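Local coordinates for FOP (Homo sapiens, PDB 2D68), which is a centrosomal protein, homodimeric through its N-terminal domain, that is required for anchoring microtubules to centrosomes and for ciliation, at residues R54-I63 / T69-V78. Residues are numbered along the deposited sequence; the frame is centred on the assembly and turned at random.
Sequences RENLARDLGI and TVGGPLLLEV
Thr69 receives NH2 of Arg54 on its carbonyl oxygen, Thr69 O, at 2.9 Å. Arg54 NH2 stands above the carbonyl plane, and Gly72 N reaches the same oxygen from the other face, while Thr69 OG1 bonds to Glu65. Arg54 NH1 at 2.9 Å and Arg54 NH2 at 3.2 Å both hold Gly72 O, which lies in the guanidinium plane; glycine fits here because a CB would clash with Leu76 CD2. Arginine suits its place: with CG anti to the backbone N (chi1 -180°) and the chain extended to NE, it reaches the loop before helix 74-80, and its N-H groups serve two carbonyls and the carboxylates of Glu27 and Glu65. A leucine in its place would probably leave both carbonyl oxygens without these donors and the two glutamates without their positive partner. These segments belong to the FOP N-terminal dimerisation domain, which includes a LisH motif; helices 54-61 and 74-78 run nearly parallel, at 16°, and Pro73, just ahead of the latter, packs on Phe12 of the second subunit. Leu74 enters as a knob among Arg54, Leu57, Ala58 and Leu61. Its CD2 lies 3.7 Å from Leu57 CB, the small Ala58 admits both methyls, and CD1 lies over one face of the Arg54 guanidinium, toward its rim. Branched Ile63, just after the Schellman turn at Gly62, brings CG2 to Leu74 CD1 and Thr69 CG2. Glu77 lays its aliphatic CG 4.0 Å from Ile63 CD1, while its carboxylate turns to Arg80. Val78, compact and branched, sets CG2 4.0 Å from Leu61 CD1 and also packs against Val78 of the second subunit.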
loop_
_atom_site.group_PDB
_atom_site.type_symbol
_atom_site.label_atom_id
_atom_site.label_comp_id
_atom_site.label_asym_id
_atom_site.label_seq_id
_atom_site.Cartn_x
_atom_site.Cartn_y
_atom_site.Cartn_z
ATOM N N ARG B 54 -4.604 10.776 -4.997
ATOM C CA ARG B 54 -5.462 10.494 -3.849
ATOM C C ARG B 54 -6.969 10.699 -4.091
ATOM O O ARG B 54 -7.767 9.820 -3.767
ATOM C CB ARG B 54 -5.036 11.351 -2.664
ATOM C CG ARG B 54 -5.878 11.113 -1.419
ATOM C CD ARG B 54 -5.462 12.013 -0.303
ATOM N NE ARG B 54 -6.399 11.871 0.807
ATOM C CZ ARG B 54 -6.096 11.366 2.000
ATOM N NH1 ARG B 54 -4.868 10.928 2.260
ATOM N NH2 ARG B 54 -7.051 11.301 2.929
ATOM N N GLU B 55 -7.365 11.853 -4.629
ATOM C CA GLU B 55 -8.808 12.130 -4.740
ATOM C C GLU B 55 -9.486 11.334 -5.865
ATOM O O GLU B 55 -10.658 10.964 -5.765
ATOM C CB GLU B 55 -9.083 13.635 -4.869
ATOM C CG GLU B 55 -8.322 14.512 -3.851
ATOM C CD GLU B 55 -8.441 14.032 -2.402
ATOM O OE1 GLU B 55 -9.420 13.313 -2.062
ATOM O OE2 GLU B 55 -7.557 14.402 -1.598
ATOM N N ASN B 56 -8.709 11.016 -6.899
ATOM C CA ASN B 56 -9.127 10.081 -7.942
ATOM C C ASN B 56 -9.414 8.718 -7.290
ATOM O O ASN B 56 -10.461 8.100 -7.510
ATOM C CB ASN B 56 -8.004 10.000 -8.982
ATOM C CG ASN B 56 -8.264 8.995 -10.085
ATOM O OD1 ASN B 56 -8.669 7.865 -9.843
ATOM N ND2 ASN B 56 -7.958 9.394 -11.303
ATOM N N LEU B 57 -8.475 8.254 -6.467
ATOM C CA LEU B 57 -8.657 6.972 -5.799
ATOM C C LEU B 57 -9.857 6.985 -4.862
ATOM O O LEU B 57 -10.623 6.031 -4.847
ATOM C CB LEU B 57 -7.397 6.620 -5.006
ATOM C CG LEU B 57 -6.116 6.584 -5.822
ATOM C CD1 LEU B 57 -4.966 6.267 -4.895
ATOM C CD2 LEU B 57 -6.155 5.579 -6.938
ATOM N N ALA B 58 -10.017 8.060 -4.089
ATOM C CA ALA B 58 -11.143 8.148 -3.160
ATOM C C ALA B 58 -12.469 8.086 -3.912
ATOM O O ALA B 58 -13.389 7.370 -3.513
ATOM C CB ALA B 58 -11.051 9.407 -2.333
ATOM N N ARG B 59 -12.548 8.817 -5.019
ATOM C CA ARG B 59 -13.727 8.759 -5.886
ATOM C C ARG B 59 -14.022 7.322 -6.342
ATOM O O ARG B 59 -15.166 6.847 -6.252
ATOM C CB ARG B 59 -13.546 9.696 -7.086
ATOM C CG ARG B 59 -14.798 9.947 -7.932
ATOM C CD ARG B 59 -14.469 10.866 -9.126
ATOM N NE ARG B 59 -13.570 11.923 -8.708
ATOM C CZ ARG B 59 -12.337 12.147 -9.169
ATOM N NH1 ARG B 59 -11.797 11.429 -10.156
ATOM N NH2 ARG B 59 -11.646 13.140 -8.639
ATOM N N ASP B 60 -12.981 6.620 -6.785
ATOM C CA ASP B 60 -13.090 5.244 -7.233
ATOM C C ASP B 60 -13.615 4.324 -6.135
ATOM O O ASP B 60 -14.445 3.443 -6.386
ATOM C CB ASP B 60 -11.715 4.749 -7.660
ATOM C CG ASP B 60 -11.607 4.500 -9.140
ATOM O OD1 ASP B 60 -10.788 3.618 -9.492
ATOM O OD2 ASP B 60 -12.316 5.151 -9.940
ATOM N N LEU B 61 -13.116 4.534 -4.920
ATOM C CA LEU B 61 -13.446 3.696 -3.769
ATOM C C LEU B 61 -14.760 4.103 -3.081
ATOM O O LEU B 61 -15.257 3.399 -2.195
ATOM C CB LEU B 61 -12.305 3.747 -2.753
ATOM C CG LEU B 61 -10.985 3.102 -3.170
ATOM C CD1 LEU B 61 -9.867 3.629 -2.318
ATOM C CD2 LEU B 61 -11.075 1.582 -3.023
ATOM N N GLY B 62 -15.304 5.250 -3.474
ATOM C CA GLY B 62 -16.546 5.752 -2.864
ATOM C C GLY B 62 -16.318 6.431 -1.530
ATOM O O GLY B 62 -17.271 6.665 -0.762
ATOM N N ILE B 63 -15.064 6.774 -1.243
ATOM C CA ILE B 63 -14.713 7.479 -0.010
ATOM C C ILE B 63 -14.930 8.985 -0.160
ATOM O O ILE B 63 -14.493 9.593 -1.137
ATOM C CB ILE B 63 -13.260 7.144 0.414
ATOM C CG1 ILE B 63 -13.191 5.653 0.786
ATOM C CG2 ILE B 63 -12.778 8.038 1.546
ATOM C CD1 ILE B 63 -11.784 5.082 0.861
ATOM N N THR B 69 -11.007 11.557 7.423
ATOM C CA THR B 69 -10.151 10.874 6.446
ATOM C C THR B 69 -8.905 11.668 6.082
ATOM O O THR B 69 -7.863 11.078 5.736
ATOM C CB THR B 69 -10.894 10.548 5.126
ATOM O OG1 THR B 69 -11.393 11.761 4.546
ATOM C CG2 THR B 69 -12.024 9.556 5.334
ATOM N N VAL B 70 -9.009 13.003 6.121
ATOM C CA VAL B 70 -7.923 13.868 5.607
ATOM C C VAL B 70 -6.601 13.718 6.352
ATOM O O VAL B 70 -5.517 13.986 5.781
ATOM C CB VAL B 70 -8.328 15.382 5.481
ATOM C CG1 VAL B 70 -9.451 15.542 4.486
ATOM C CG2 VAL B 70 -8.663 16.017 6.843
ATOM N N GLY B 71 -6.700 13.270 7.606
ATOM C CA GLY B 71 -5.560 13.184 8.518
ATOM C C GLY B 71 -4.760 11.904 8.411
ATOM O O GLY B 71 -3.796 11.701 9.154
ATOM N N GLY B 72 -5.149 11.033 7.480
ATOM C CA GLY B 72 -4.421 9.773 7.282
ATOM C C GLY B 72 -4.291 9.435 5.812
ATOM O O GLY B 72 -4.970 10.026 4.979
ATOM N N PRO B 73 -3.419 8.470 5.481
ATOM C CA PRO B 73 -3.341 8.030 4.088
ATOM C C PRO B 73 -4.656 7.335 3.739
ATOM O O PRO B 73 -5.389 6.894 4.635
ATOM C CB PRO B 73 -2.172 7.026 4.089
ATOM C CG PRO B 73 -2.215 6.468 5.511
ATOM C CD PRO B 73 -2.555 7.679 6.366
ATOM N N LEU B 74 -4.978 7.254 2.458
ATOM C CA LEU B 74 -6.245 6.658 2.081
ATOM C C LEU B 74 -6.335 5.183 2.514
ATOM O O LEU B 74 -7.410 4.700 2.873
ATOM C CB LEU B 74 -6.481 6.841 0.581
ATOM C CG LEU B 74 -7.936 6.880 0.165
ATOM C CD1 LEU B 74 -8.651 8.072 0.801
ATOM C CD2 LEU B 74 -7.993 6.968 -1.365
ATOM N N LEU B 75 -5.211 4.463 2.484
ATOM C CA LEU B 75 -5.201 3.059 2.930
ATOM C C LEU B 75 -5.639 2.911 4.378
ATOM O O LEU B 75 -6.152 1.870 4.777
ATOM C CB LEU B 75 -3.817 2.434 2.743
ATOM C CG LEU B 75 -3.523 1.880 1.357
ATOM C CD1 LEU B 75 -2.060 1.463 1.225
ATOM C CD2 LEU B 75 -4.457 0.694 1.026
ATOM N N LEU B 76 -5.437 3.953 5.189
ATOM C CA LEU B 76 -5.956 3.878 6.560
ATOM C C LEU B 76 -7.483 3.705 6.558
ATOM O O LEU B 76 -8.035 2.899 7.331
ATOM C CB LEU B 76 -5.547 5.111 7.365
ATOM C CG LEU B 76 -6.079 5.047 8.804
ATOM C CD1 LEU B 76 -5.558 3.864 9.558
ATOM C CD2 LEU B 76 -5.751 6.346 9.534
ATOM N N GLU B 77 -8.169 4.455 5.699
ATOM C CA GLU B 77 -9.624 4.383 5.634
ATOM C C GLU B 77 -10.082 3.051 5.054
ATOM O O GLU B 77 -11.057 2.434 5.526
ATOM C CB GLU B 77 -10.173 5.545 4.804
ATOM C CG GLU B 77 -11.690 5.647 4.865
ATOM C CD GLU B 77 -12.254 6.095 6.219
ATOM O OE1 GLU B 77 -11.548 6.127 7.247
ATOM O OE2 GLU B 77 -13.452 6.419 6.243
ATOM N N VAL B 78 -9.354 2.592 4.050
ATOM C CA VAL B 78 -9.628 1.273 3.472
ATOM C C VAL B 78 -9.533 0.210 4.565
ATOM O O VAL B 78 -10.445 -0.609 4.743
ATOM C CB VAL B 78 -8.680 0.966 2.291
ATOM C CG1 VAL B 78 -8.897 -0.463 1.829
ATOM C CG2 VAL B 78 -8.947 1.940 1.138
#